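Local atomic coordinates of PA0821 (Pseudomonas aeruginosa, PDB entry 7DRG), a protein that probably acts as the antitoxin, or immunity protein, against a VRR-NUC nuclease effector delivered by the type VI secretion system. Residues Y113-K118 / G123-D128; C61-E66 / P95-M100; V230-L235 / A274-A279; A9-Q14 / E198-A203. All blocks are in the same frame, centred on the assembly; numbering follows the deposited sequence.

Contact 1: residues Y113-K118 / G123-D128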
loop_
_atom_site.group_PDB
_atom_site.type_symbol
_atom_site.label_atom_id
_atom_site.label_comp_id
_atom_site.label_asym_id
_atom_site.label_seq_id
_atom_site.Cartn_x
_atom_site.Cartn_y
_atom_site.Cartn_z
ATOM N N TYR B 113 0.929 -0.999 29.581
ATOM C CA TYR B 113 1.798 -2.159 29.701
ATOM C C TYR B 113 2.058 -2.720 28.314
ATOM O O TYR B 113 1.113 -2.960 27.551
ATOM C CB TYR B 113 1.155 -3.245 30.563
ATOM C CG TYR B 113 0.954 -2.886 32.019
ATOM C CD1 TYR B 113 -0.204 -2.244 32.444
ATOM C CD2 TYR B 113 1.912 -3.217 32.968
ATOM C CE1 TYR B 113 -0.402 -1.940 33.794
ATOM C CE2 TYR B 113 1.718 -2.919 34.320
ATOM C CZ TYR B 113 0.569 -2.276 34.713
ATOM O OH TYR B 113 0.380 -1.984 36.044
ATOM N N THR B 114 3.332 -2.935 27.991
ATOM C CA THR B 114 3.706 -3.447 26.677
ATOM C C THR B 114 4.638 -4.642 26.829
ATOM O O THR B 114 5.134 -4.940 27.916
ATOM C CB THR B 114 4.382 -2.374 25.811
ATOM O OG1 THR B 114 5.669 -2.052 26.354
ATOM C CG2 THR B 114 3.531 -1.115 25.722
ATOM N N SER B 115 4.887 -5.320 25.705
ATOM C CA SER B 115 5.726 -6.513 25.685
ATOM C C SER B 115 6.895 -6.394 24.715
ATOM O O SER B 115 7.542 -7.403 24.419
ATOM C CB SER B 115 4.890 -7.753 25.329
ATOM O OG SER B 115 4.323 -7.612 24.033
ATOM N N GLY B 116 7.202 -5.198 24.224
ATOM C CA GLY B 116 8.358 -5.056 23.356
ATOM C C GLY B 116 9.645 -5.381 24.096
ATOM O O GLY B 116 9.792 -5.085 25.283
ATOM N N LYS B 117 10.598 -5.990 23.386
ATOM C CA LYS B 117 11.892 -6.269 24.008
ATOM C C LYS B 117 12.576 -4.979 24.446
ATOM O O LYS B 117 12.984 -4.837 25.606
ATOM C CB LYS B 117 12.792 -7.053 23.050
ATOM C CG LYS B 117 14.142 -7.398 23.663
ATOM C CD LYS B 117 15.019 -8.206 22.721
ATOM C CE LYS B 117 16.436 -8.323 23.274
ATOM N NZ LYS B 117 16.464 -8.876 24.661
ATOM N N LYS B 118 12.723 -4.032 23.529
ATOM C CA LYS B 118 13.140 -2.684 23.874
ATOM C C LYS B 118 11.909 -1.844 24.188
ATOM O O LYS B 118 10.820 -2.108 23.680
ATOM C CB LYS B 118 13.939 -2.069 22.726
ATOM C CG LYS B 118 15.121 -2.933 22.298
ATOM C CD LYS B 118 16.151 -2.157 21.491
ATOM C CE LYS B 118 15.910 -2.286 20.001
ATOM N NZ LYS B 118 14.673 -1.592 19.572
ATOM N N GLY B 123 4.854 -4.115 20.764
ATOM C CA GLY B 123 4.703 -5.465 21.256
ATOM C C GLY B 123 3.278 -5.942 21.058
ATOM O O GLY B 123 2.341 -5.149 20.960
ATOM N N ALA B 124 3.130 -7.267 21.008
ATOM C CA ALA B 124 1.837 -7.867 20.704
ATOM C C ALA B 124 0.930 -8.003 21.920
ATOM O O ALA B 124 -0.279 -8.168 21.745
ATOM C CB ALA B 124 2.040 -9.238 20.052
ATOM N N TRP B 125 1.474 -7.926 23.132
ATOM C CA TRP B 125 0.685 -7.891 24.356
ATOM C C TRP B 125 0.572 -6.442 24.809
ATOM O O TRP B 125 1.583 -5.734 24.871
ATOM C CB TRP B 125 1.333 -8.715 25.469
ATOM C CG TRP B 125 1.441 -10.195 25.225
ATOM C CD1 TRP B 125 2.489 -10.858 24.667
ATOM C CD2 TRP B 125 0.480 -11.197 25.591
ATOM N NE1 TRP B 125 2.236 -12.211 24.644
ATOM C CE2 TRP B 125 1.009 -12.443 25.204
ATOM C CE3 TRP B 125 -0.778 -11.157 26.196
ATOM C CZ2 TRP B 125 0.323 -13.641 25.400
ATOM C CZ3 TRP B 125 -1.460 -12.350 26.395
ATOM C CH2 TRP B 125 -0.904 -13.575 25.998
ATOM N N LEU B 126 -0.644 -6.007 25.120
ATOM C CA LEU B 126 -0.894 -4.615 25.473
ATOM C C LEU B 126 -2.023 -4.540 26.488
ATOM O O LEU B 126 -3.009 -5.273 26.379
ATOM C CB LEU B 126 -1.274 -3.794 24.237
ATOM C CG LEU B 126 -1.769 -2.369 24.491
ATOM C CD1 LEU B 126 -0.584 -1.465 24.747
ATOM C CD2 LEU B 126 -2.623 -1.861 23.330
ATOM N N PHE B 127 -1.879 -3.651 27.471
ATOM C CA PHE B 127 -3.000 -3.268 28.327
ATOM C C PHE B 127 -2.822 -1.785 28.607
ATOM O O PHE B 127 -1.868 -1.401 29.282
ATOM C CB PHE B 127 -3.026 -4.087 29.621
ATOM C CG PHE B 127 -4.282 -3.917 30.435
ATOM C CD1 PHE B 127 -4.379 -2.913 31.392
ATOM C CD2 PHE B 127 -5.358 -4.782 30.272
ATOM C CE1 PHE B 127 -5.523 -2.767 32.165
ATOM C CE2 PHE B 127 -6.509 -4.639 31.061
ATOM C CZ PHE B 127 -6.593 -3.635 31.985
ATOM N N ASP B 128 -3.726 -0.960 28.082
ATOM C CA ASP B 128 -3.536 0.487 28.052
ATOM C C ASP B 128 -4.783 1.167 28.600
ATOM O O ASP B 128 -5.855 1.065 27.996
ATOM C CB ASP B 128 -3.256 0.934 26.611
ATOM C CG ASP B 128 -2.903 2.405 26.486
ATOM O OD1 ASP B 128 -3.045 3.177 27.452
ATOM O OD2 ASP B 128 -2.468 2.788 25.381
HETATM O O HOH W 1 2.996 -4.179 23.548
HETATM O O HOH W 2 5.577 -8.837 21.722
#
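Tyr-113 and Phe-127 sit opposite each other on antiparallel backbones as a hydrogen-bonded pair. Tyr-113 N donates to Phe-127 O at 2.8 Å, and Phe-127 N returns a bond to Tyr-113 O at 3.1 Å. The latter carbonyl oxygen also receives a CA-H...O contact from Leu-126 CA at 3.3 Å, so two donors of unequal strength converge on it.

Past this pair the polar contacts pass to a side chain. Ser-115 OG stands between its own backbone N and carbonyl carbon (chi1 61°), which turns the hydroxyl across to the facing backbone. There it accepts the N-H of Trp-125 at 3.0 Å, with an angle of 159° at the hydrogen. A water adds a bridge, lying 2.9 Å from Ser-115 OG and accepting the N-H of Ala-124. A second water accepts the N-H of Ser-115. Gly-123 has no side chain, and its CA comes within 3.5 Å of Ser-115 OG.

The apolar contacts are sparser. Tyr-113 and Phe-127 share one face of the sheet, where Tyr-113 CD1 lies 4.4 Å from Phe-127 CD1, a loose approach oblique to the phenylalanine ring; Phe-127 O also sits at the edge of the tyrosine ring, near its plane. The Trp-125 ring takes Ser-115 OG at its edge and then leads away to stack on His-72. Strands 109-114 and 126-131 thus form a beta hairpin, whose paired backbone gives way to serine- and water-mediated bonds as the connecting loop begins.

Contact 2: residues C61-E66 / P95-M100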
loop_
_atom_site.group_PDB
_atom_site.type_symbol
_atom_site.label_atom_id
_atom_site.label_comp_id
_atom_site.label_asym_id
_atom_site.label_seq_id
_atom_site.Cartn_x
_atom_site.Cartn_y
_atom_site.Cartn_z
ATOM N N CYS B 61 -10.006 -6.153 35.570
ATOM C CA CYS B 61 -9.660 -6.422 34.175
ATOM C C CYS B 61 -8.181 -6.753 34.036
ATOM O O CYS B 61 -7.807 -7.714 33.349
ATOM C CB CYS B 61 -10.005 -5.228 33.288
ATOM S SG CYS B 61 -11.754 -4.848 33.106
ATOM N N PHE B 62 -7.316 -5.958 34.677
ATOM C CA PHE B 62 -5.889 -6.213 34.555
ATOM C C PHE B 62 -5.501 -7.540 35.194
ATOM O O PHE B 62 -4.642 -8.252 34.662
ATOM C CB PHE B 62 -5.076 -5.064 35.154
ATOM C CG PHE B 62 -3.598 -5.205 34.923
ATOM C CD1 PHE B 62 -3.093 -5.202 33.632
ATOM C CD2 PHE B 62 -2.717 -5.356 35.981
ATOM C CE1 PHE B 62 -1.739 -5.346 33.393
ATOM C CE2 PHE B 62 -1.351 -5.493 35.742
ATOM C CZ PHE B 62 -0.869 -5.484 34.446
ATOM N N ASP B 63 -6.111 -7.896 36.335
ATOM C CA ASP B 63 -5.824 -9.198 36.938
ATOM C C ASP B 63 -6.108 -10.330 35.955
ATOM O O ASP B 63 -5.312 -11.263 35.814
ATOM C CB ASP B 63 -6.660 -9.399 38.203
ATOM C CG ASP B 63 -6.176 -8.579 39.387
ATOM O OD1 ASP B 63 -5.019 -8.103 39.378
ATOM O OD2 ASP B 63 -6.968 -8.442 40.348
ATOM N N GLU B 64 -7.258 -10.257 35.279
ATOM C CA GLU B 64 -7.636 -11.252 34.276
ATOM C C GLU B 64 -6.632 -11.302 33.132
ATOM O O GLU B 64 -6.243 -12.381 32.668
ATOM C CB GLU B 64 -9.013 -10.917 33.725
ATOM C CG GLU B 64 -10.161 -11.597 34.367
ATOM C CD GLU B 64 -11.383 -11.524 33.481
ATOM O OE1 GLU B 64 -12.051 -10.471 33.487
ATOM O OE2 GLU B 64 -11.652 -12.511 32.761
ATOM N N PHE B 65 -6.232 -10.130 32.641
ATOM C CA PHE B 65 -5.291 -10.057 31.531
ATOM C C PHE B 65 -3.911 -10.543 31.953
ATOM O O PHE B 65 -3.246 -11.281 31.216
ATOM C CB PHE B 65 -5.236 -8.619 31.022
ATOM C CG PHE B 65 -4.203 -8.377 29.966
ATOM C CD1 PHE B 65 -4.455 -8.712 28.646
ATOM C CD2 PHE B 65 -2.983 -7.798 30.293
ATOM C CE1 PHE B 65 -3.503 -8.473 27.666
ATOM C CE2 PHE B 65 -2.029 -7.554 29.309
ATOM C CZ PHE B 65 -2.296 -7.902 28.002
ATOM N N GLU B 66 -3.479 -10.150 33.150
ATOM C CA GLU B 66 -2.130 -10.464 33.601
ATOM C C GLU B 66 -1.947 -11.958 33.829
ATOM O O GLU B 66 -0.823 -12.461 33.712
ATOM C CB GLU B 66 -1.814 -9.671 34.872
ATOM C CG GLU B 66 -0.353 -9.619 35.243
ATOM C CD GLU B 66 -0.086 -8.714 36.434
ATOM O OE1 GLU B 66 -0.843 -8.799 37.427
ATOM O OE2 GLU B 66 0.881 -7.918 36.376
ATOM N N PRO B 95 2.044 -2.992 42.044
ATOM C CA PRO B 95 0.733 -3.477 41.600
ATOM C C PRO B 95 -0.145 -2.323 41.150
ATOM O O PRO B 95 -0.087 -1.220 41.700
ATOM C CB PRO B 95 0.161 -4.153 42.852
ATOM C CG PRO B 95 1.366 -4.593 43.597
ATOM C CD PRO B 95 2.403 -3.520 43.370
ATOM N N LEU B 96 -0.964 -2.590 40.132
ATOM C CA LEU B 96 -1.850 -1.553 39.613
ATOM C C LEU B 96 -2.756 -1.000 40.708
ATOM O O LEU B 96 -2.966 0.214 40.783
ATOM C CB LEU B 96 -2.670 -2.096 38.436
ATOM C CG LEU B 96 -3.563 -1.087 37.720
ATOM C CD1 LEU B 96 -2.716 0.063 37.193
ATOM C CD2 LEU B 96 -4.305 -1.754 36.568
ATOM N N ARG B 97 -3.271 -1.865 41.592
ATOM C CA ARG B 97 -4.128 -1.382 42.677
ATOM C C ARG B 97 -3.388 -0.428 43.607
ATOM O O ARG B 97 -4.001 0.479 44.185
ATOM C CB ARG B 97 -4.683 -2.561 43.480
ATOM C CG ARG B 97 -5.702 -3.396 42.718
ATOM C CD ARG B 97 -6.054 -4.695 43.444
ATOM N NE ARG B 97 -6.657 -5.664 42.530
ATOM C CZ ARG B 97 -7.948 -5.713 42.248
ATOM N NH1 ARG B 97 -8.774 -4.847 42.814
ATOM N NH2 ARG B 97 -8.393 -6.629 41.400
ATOM N N GLU B 98 -2.079 -0.617 43.772
ATOM C CA GLU B 98 -1.316 0.269 44.640
ATOM C C GLU B 98 -1.124 1.634 43.992
ATOM O O GLU B 98 -1.209 2.665 44.665
ATOM C CB GLU B 98 0.029 -0.374 44.988
ATOM C CG GLU B 98 0.867 0.389 46.013
ATOM C CD GLU B 98 0.373 0.249 47.451
ATOM O OE1 GLU B 98 -0.384 -0.695 47.763
ATOM O OE2 GLU B 98 0.759 1.100 48.282
HETATM N N MSE B 99 -0.882 1.664 42.685
HETATM C CA MSE B 99 -0.710 2.930 41.987
HETATM C C MSE B 99 -2.034 3.689 41.923
HETATM O O MSE B 99 -2.066 4.910 42.094
HETATM C CB MSE B 99 -0.136 2.696 40.589
HETATM C CG MSE B 99 1.318 2.267 40.628
HETATM SE SE MSE B 99 2.062 2.037 38.841
HETATM C CE MSE B 99 1.125 0.389 38.337
HETATM N N MSE B 100 -3.123 2.961 41.734
HETATM C CA MSE B 100 -4.434 3.642 41.677
HETATM C C MSE B 100 -4.797 4.157 43.076
HETATM O O MSE B 100 -5.480 5.161 43.170
HETATM C CB MSE B 100 -5.509 2.673 41.187
HETATM C CG MSE B 100 -5.221 2.027 39.871
HETATM SE SE MSE B 100 -6.823 2.149 38.772
HETATM C CE MSE B 100 -6.549 4.009 38.675
#
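Helix 52-69 and the short helix 96-101 come together at Phe-62 and Leu-96, whose CA atoms are 8.0 Å apart, with Pro-95 at the N-cap position of the shorter one. The buried half of the contact is apolar. Leu-96 holds CG opposite its backbone N (chi1 -175°), which carries the CD2 branch forward to Phe-62. That methyl lies 3.7 Å from Phe-62 CB and 3.9 Å from Phe-62 CG, so it settles at the root of the aromatic side chain; toward the ring itself its approach is oblique. Leu-96 CB adds a longer contact of 4.1 Å to Phe-62 CD2. Within its own helix, Phe-62 has Glu-66 CB over one face of the ring, near the rim.

One residue further along each helix, the outer half is ionic. Arg-97, extended from CG to NE, crosses Asp-63 at about a right angle and forms a single-pronged salt bridge, NH2 to OD2, at a modelled 2.5 Å that is short for such a pair. The bond is nearly straight, 170° at the hydrogen. The acceptor lies almost in the guanidinium plane, whereas the arginine meets OD2 from above the carboxylate, 39° out of its plane. NE remains 3.5 Å from Asp-63 OD2, and the two groups do not make a bidentate pair.

Helix 52-69 lies here against the hairpin of strands 109-114 and 126-131, with Phe-62 stacked on Tyr-113 and also meeting Phe-127. Leu-96 rests on Phe-111 of strand 109-114, while helix 161-173 packs against Cys-61 and Glu-64.

Contact 3: residues V230-L235 / A274-A279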
loop_
_atom_site.group_PDB
_atom_site.type_symbol
_atom_site.label_atom_id
_atom_site.label_comp_id
_atom_site.label_asym_id
_atom_site.label_seq_id
_atom_site.Cartn_x
_atom_site.Cartn_y
_atom_site.Cartn_z
ATOM N N VAL B 230 -17.138 -1.398 12.632
ATOM C CA VAL B 230 -17.341 -2.778 13.042
ATOM C C VAL B 230 -16.016 -3.517 12.887
ATOM O O VAL B 230 -15.114 -3.084 12.166
ATOM C CB VAL B 230 -18.464 -3.453 12.225
ATOM C CG1 VAL B 230 -19.695 -2.560 12.170
ATOM C CG2 VAL B 230 -17.977 -3.783 10.810
ATOM N N SER B 231 -15.885 -4.636 13.586
ATOM C CA SER B 231 -14.753 -5.532 13.375
ATOM C C SER B 231 -15.206 -6.925 13.784
ATOM O O SER B 231 -16.405 -7.216 13.771
ATOM C CB SER B 231 -13.510 -5.050 14.144
ATOM O OG SER B 231 -12.356 -5.718 13.650
ATOM N N TRP B 232 -14.254 -7.794 14.131
ATOM C CA TRP B 232 -14.620 -9.144 14.560
ATOM C C TRP B 232 -15.586 -9.097 15.738
ATOM O O TRP B 232 -16.596 -9.811 15.762
ATOM C CB TRP B 232 -13.367 -9.948 14.921
ATOM C CG TRP B 232 -13.683 -11.360 15.328
ATOM C CD1 TRP B 232 -14.490 -12.246 14.663
ATOM C CD2 TRP B 232 -13.200 -12.053 16.488
ATOM N NE1 TRP B 232 -14.541 -13.440 15.342
ATOM C CE2 TRP B 232 -13.758 -13.352 16.463
ATOM C CE3 TRP B 232 -12.345 -11.707 17.536
ATOM C CZ2 TRP B 232 -13.482 -14.303 17.446
ATOM C CZ3 TRP B 232 -12.078 -12.649 18.517
ATOM C CH2 TRP B 232 -12.645 -13.925 18.473
ATOM N N LEU B 233 -15.293 -8.255 16.725
ATOM C CA LEU B 233 -16.224 -7.978 17.805
ATOM C C LEU B 233 -16.632 -6.516 17.706
ATOM O O LEU B 233 -15.796 -5.652 17.427
ATOM C CB LEU B 233 -15.601 -8.270 19.169
ATOM C CG LEU B 233 -14.891 -9.616 19.327
ATOM C CD1 LEU B 233 -14.403 -9.796 20.760
ATOM C CD2 LEU B 233 -15.818 -10.770 18.931
ATOM N N THR B 234 -17.921 -6.251 17.891
ATOM C CA THR B 234 -18.467 -4.903 17.862
ATOM C C THR B 234 -19.346 -4.720 19.085
ATOM O O THR B 234 -20.233 -5.538 19.327
ATOM C CB THR B 234 -19.273 -4.668 16.584
ATOM O OG1 THR B 234 -18.463 -5.018 15.453
ATOM C CG2 THR B 234 -19.664 -3.198 16.466
ATOM N N LEU B 235 -19.099 -3.660 19.859
ATOM C CA LEU B 235 -19.837 -3.405 21.093
ATOM C C LEU B 235 -20.747 -2.195 20.908
ATOM O O LEU B 235 -20.283 -1.118 20.524
ATOM C CB LEU B 235 -18.885 -3.183 22.276
ATOM C CG LEU B 235 -19.556 -3.019 23.650
ATOM C CD1 LEU B 235 -18.631 -3.505 24.723
ATOM C CD2 LEU B 235 -19.913 -1.562 23.928
ATOM N N ALA B 274 -16.202 -16.733 12.625
ATOM C CA ALA B 274 -15.576 -17.745 13.472
ATOM C C ALA B 274 -14.229 -17.304 14.013
ATOM O O ALA B 274 -13.727 -17.906 14.969
ATOM C CB ALA B 274 -15.408 -19.050 12.683
ATOM N N TYR B 275 -13.628 -16.286 13.410
ATOM C CA TYR B 275 -12.341 -15.749 13.825
ATOM C C TYR B 275 -12.214 -14.352 13.241
ATOM O O TYR B 275 -12.972 -13.991 12.334
ATOM C CB TYR B 275 -11.180 -16.644 13.351
ATOM C CG TYR B 275 -11.339 -17.210 11.956
ATOM C CD1 TYR B 275 -11.292 -16.393 10.833
ATOM C CD2 TYR B 275 -11.514 -18.573 11.766
ATOM C CE1 TYR B 275 -11.433 -16.919 9.557
ATOM C CE2 TYR B 275 -11.653 -19.106 10.505
ATOM C CZ TYR B 275 -11.612 -18.278 9.405
ATOM O OH TYR B 275 -11.754 -18.826 8.151
ATOM N N PRO B 276 -11.286 -13.536 13.738
ATOM C CA PRO B 276 -11.095 -12.217 13.126
ATOM C C PRO B 276 -10.555 -12.335 11.709
ATOM O O PRO B 276 -9.801 -13.256 11.383
ATOM C CB PRO B 276 -10.089 -11.526 14.058
ATOM C CG PRO B 276 -9.377 -12.638 14.756
ATOM C CD PRO B 276 -10.428 -13.720 14.923
ATOM N N TYR B 277 -10.950 -11.376 10.865
ATOM C CA TYR B 277 -10.630 -11.379 9.437
ATOM C C TYR B 277 -9.743 -10.194 9.088
ATOM O O TYR B 277 -10.097 -9.044 9.377
ATOM C CB TYR B 277 -11.895 -11.306 8.576
ATOM C CG TYR B 277 -12.674 -12.595 8.446
ATOM C CD1 TYR B 277 -13.472 -13.056 9.483
ATOM C CD2 TYR B 277 -12.643 -13.330 7.265
ATOM C CE1 TYR B 277 -14.193 -14.233 9.358
ATOM C CE2 TYR B 277 -13.363 -14.501 7.130
ATOM C CZ TYR B 277 -14.136 -14.951 8.184
ATOM O OH TYR B 277 -14.863 -16.120 8.066
ATOM N N ILE B 278 -8.604 -10.483 8.453
ATOM C CA ILE B 278 -7.741 -9.445 7.896
ATOM C C ILE B 278 -8.333 -8.889 6.609
ATOM O O ILE B 278 -8.386 -7.670 6.398
ATOM C CB ILE B 278 -6.329 -10.012 7.649
ATOM C CG1 ILE B 278 -5.617 -10.313 8.966
ATOM C CG2 ILE B 278 -5.507 -9.061 6.788
ATOM C CD1 ILE B 278 -4.330 -11.104 8.792
ATOM N N ALA B 279 -8.788 -9.777 5.733
ATOM C CA ALA B 279 -9.280 -9.402 4.412
ATOM C C ALA B 279 -10.225 -10.502 3.937
ATOM O O ALA B 279 -10.627 -11.376 4.712
ATOM C CB ALA B 279 -8.118 -9.176 3.436
#
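Pro-276 lies over one face of the Trp-232 indole, and this is the tight part of the contact. Its CD sits 3.6 Å from the centroid of the six-membered ring and only 14° off the ring normal, a well-centred CH-pi interaction. Toward the five-membered ring the proline backbone takes over, with Pro-276 CA 3.5 Å from Trp-232 CG. The same face is continued by the preceding peptide group, as Tyr-275 C approaches Trp-232 NE1 to 3.3 Å. Pro-276 CB closes against Trp-232 CB at 3.7 Å. The indole reaches this loop because CG is trans to the backbone N (chi1 -178°). Leu-233 CD2 lies over the opposite face, offset toward the rim, so the indole lies between a proline and peptide surface on one face and a leucine methyl on the other.

The looser side belongs to the Tyr-275 side chain. Its CB points away from Trp-232, and the residue is exposed; unlike the carbonyl carbon, the ring does not join the indole, and its CE1 lies over one face of the neighbouring Tyr-277 ring. Pro-276 itself is partly exposed, in contrast to the buried tryptophan.

Trp-232 and Leu-233 both face Ala-180, a classic beta bulge at the start of strand 233-237. The loop bearing Pro-276 follows strand 267-272, which pairs with that strand.

No hydrogen bond joins 230-235 to 274-279. Trp-232 NE1 donates to Gly-273 O instead, which anchors the indole edge just before the loop. The attraction across the contact is therefore probably mainly dispersive, perhaps aided by the polarised C-H groups beside the proline nitrogen facing the electron-rich indole.

Contact 4: residues A9-Q14 / E198-A203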
loop_
_atom_site.group_PDB
_atom_site.type_symbol
_atom_site.label_atom_id
_atom_site.label_comp_id
_atom_site.label_asym_id
_atom_site.label_seq_id
_atom_site.Cartn_x
_atom_site.Cartn_y
_atom_site.Cartn_z
ATOM N N ALA B 9 8.524 -8.755 -2.540
ATOM C CA ALA B 9 7.949 -10.056 -2.868
ATOM C C ALA B 9 6.877 -10.452 -1.862
ATOM O O ALA B 9 5.811 -10.949 -2.246
ATOM C CB ALA B 9 9.050 -11.115 -2.931
ATOM N N GLU B 10 7.131 -10.228 -0.570
ATOM C CA GLU B 10 6.143 -10.586 0.445
ATOM C C GLU B 10 4.875 -9.751 0.300
ATOM O O GLU B 10 3.760 -10.274 0.431
ATOM C CB GLU B 10 6.733 -10.420 1.845
ATOM C CG GLU B 10 5.810 -10.929 2.940
ATOM C CD GLU B 10 6.349 -10.699 4.340
ATOM O OE1 GLU B 10 5.587 -10.945 5.303
ATOM O OE2 GLU B 10 7.517 -10.270 4.479
ATOM N N LEU B 11 5.026 -8.452 0.030
ATOM C CA LEU B 11 3.864 -7.576 -0.096
ATOM C C LEU B 11 3.022 -7.910 -1.321
ATOM O O LEU B 11 1.798 -7.740 -1.295
ATOM C CB LEU B 11 4.318 -6.118 -0.148
ATOM C CG LEU B 11 4.910 -5.599 1.159
ATOM C CD1 LEU B 11 5.582 -4.252 0.942
ATOM C CD2 LEU B 11 3.828 -5.498 2.217
ATOM N N ALA B 12 3.651 -8.385 -2.399
ATOM C CA ALA B 12 2.903 -8.676 -3.613
ATOM C C ALA B 12 1.944 -9.847 -3.445
ATOM O O ALA B 12 0.967 -9.938 -4.195
ATOM C CB ALA B 12 3.860 -8.961 -4.772
ATOM N N LYS B 13 2.185 -10.735 -2.475
ATOM C CA LYS B 13 1.449 -11.991 -2.413
ATOM C C LYS B 13 0.528 -12.147 -1.211
ATOM O O LYS B 13 -0.344 -13.021 -1.242
ATOM C CB LYS B 13 2.422 -13.178 -2.448
ATOM C CG LYS B 13 3.034 -13.430 -3.821
ATOM C CD LYS B 13 4.198 -14.402 -3.734
ATOM C CE LYS B 13 5.213 -13.940 -2.703
ATOM N NZ LYS B 13 6.436 -14.787 -2.691
ATOM N N GLN B 14 0.684 -11.348 -0.164
ATOM C CA GLN B 14 -0.293 -11.396 0.909
ATOM C C GLN B 14 -0.519 -9.989 1.438
ATOM O O GLN B 14 0.398 -9.156 1.411
ATOM C CB GLN B 14 0.150 -12.328 2.047
ATOM C CG GLN B 14 1.322 -11.831 2.852
ATOM C CD GLN B 14 1.731 -12.768 3.986
ATOM O OE1 GLN B 14 1.370 -13.942 4.021
ATOM N NE2 GLN B 14 2.489 -12.226 4.934
ATOM N N GLU B 198 1.042 1.785 9.131
ATOM C CA GLU B 198 -0.364 1.480 9.366
ATOM C C GLU B 198 -1.240 1.950 8.205
ATOM O O GLU B 198 -2.162 1.242 7.783
ATOM C CB GLU B 198 -0.800 2.117 10.687
ATOM C CG GLU B 198 -2.245 1.867 11.056
ATOM C CD GLU B 198 -2.600 2.479 12.398
ATOM O OE1 GLU B 198 -2.393 3.695 12.584
ATOM O OE2 GLU B 198 -3.076 1.735 13.279
ATOM N N ALA B 199 -0.949 3.131 7.653
ATOM C CA ALA B 199 -1.757 3.649 6.552
ATOM C C ALA B 199 -1.616 2.781 5.304
ATOM O O ALA B 199 -2.600 2.524 4.598
ATOM C CB ALA B 199 -1.358 5.095 6.254
ATOM N N PHE B 200 -0.398 2.315 5.028
ATOM C CA PHE B 200 -0.163 1.441 3.884
ATOM C C PHE B 200 -0.912 0.125 4.042
ATOM O O PHE B 200 -1.540 -0.368 3.098
ATOM C CB PHE B 200 1.344 1.217 3.747
ATOM C CG PHE B 200 1.734 0.150 2.770
ATOM C CD1 PHE B 200 1.306 0.192 1.454
ATOM C CD2 PHE B 200 2.581 -0.870 3.162
ATOM C CE1 PHE B 200 1.699 -0.784 0.548
ATOM C CE2 PHE B 200 2.975 -1.848 2.268
ATOM C CZ PHE B 200 2.529 -1.808 0.959
HETATM N N MSE B 201 -0.881 -0.437 5.240
HETATM C CA MSE B 201 -1.586 -1.674 5.528
HETATM C C MSE B 201 -3.106 -1.510 5.449
HETATM O O MSE B 201 -3.805 -2.398 4.954
HETATM C CB MSE B 201 -1.161 -2.181 6.903
HETATM C CG MSE B 201 0.226 -2.791 6.917
HETATM SE SE MSE B 201 0.298 -4.311 5.699
HETATM C CE MSE B 201 1.960 -3.933 4.841
ATOM N N ALA B 202 -3.605 -0.369 5.927
ATOM C CA ALA B 202 -5.046 -0.132 5.964
ATOM C C ALA B 202 -5.660 -0.226 4.576
ATOM O O ALA B 202 -6.758 -0.768 4.409
ATOM C CB ALA B 202 -5.334 1.238 6.573
ATOM N N ALA B 203 -4.964 0.301 3.566
ATOM C CA ALA B 203 -5.484 0.265 2.206
ATOM C C ALA B 203 -5.583 -1.155 1.659
ATOM O O ALA B 203 -6.365 -1.391 0.735
ATOM C CB ALA B 203 -4.609 1.130 1.298
#
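Leu-11 of helix 4-13 meets Phe-200 and Met-201 of helix 191-204 at a place where the backbones are well separated, 9.8 Å between Leu-11 CA and Met-201 CA. Leu-11 CB already points toward the other helix. CG follows opposite the carbonyl carbon (chi1 -68°), and from it the two methyls divide the work. CD1 touches the far end of the phenylalanine ring, 3.8 Å from Phe-200 CE2 and 3.9 Å from Phe-200 CZ. CD2 reaches Phe-200 CE2 as well, at 3.7 Å, coming to the ring at its edge and near its plane. The fork thus straddles one ring corner.

This is helix-to-helix packing between the N-terminal helix and a helix of the main body, and it lies at the dimer interface: Ser-197 of the second subunit packs on Leu-11, and Ala-199 of that subunit on Phe-200.

The last neighbour of CD2 is the methyl end of Met-201, modelled as selenomethionine, with CE at 3.6 Å. That chain bends at chi2 and chi3, and the bends bring CE back toward the leucine. Backbone O of Leu-11 is hydrogen-bonded by Arg-204 NH2.

Contacts 1 and 2 adjoin, their centres about 15 Å apart, and form one layered region: the hairpin lies beneath helices 52-69 and 96-101, with aromatic rings between. Contacts 3 and 4 stand apart from it and from each other. Contacts 1 and 4 are buried, whereas 2 and 3 are partly so, each having a buried part and an exposed residue at its margin. Chemistry varies accordingly: contact 1 depends on backbone, serine and water hydrogen bonds, contact 2 places a salt bridge outside an apolar pair, contact 3 relies on CH-pi packing, and contact 4 is wholly apolar. Contact 4 alone is touched by the second subunit.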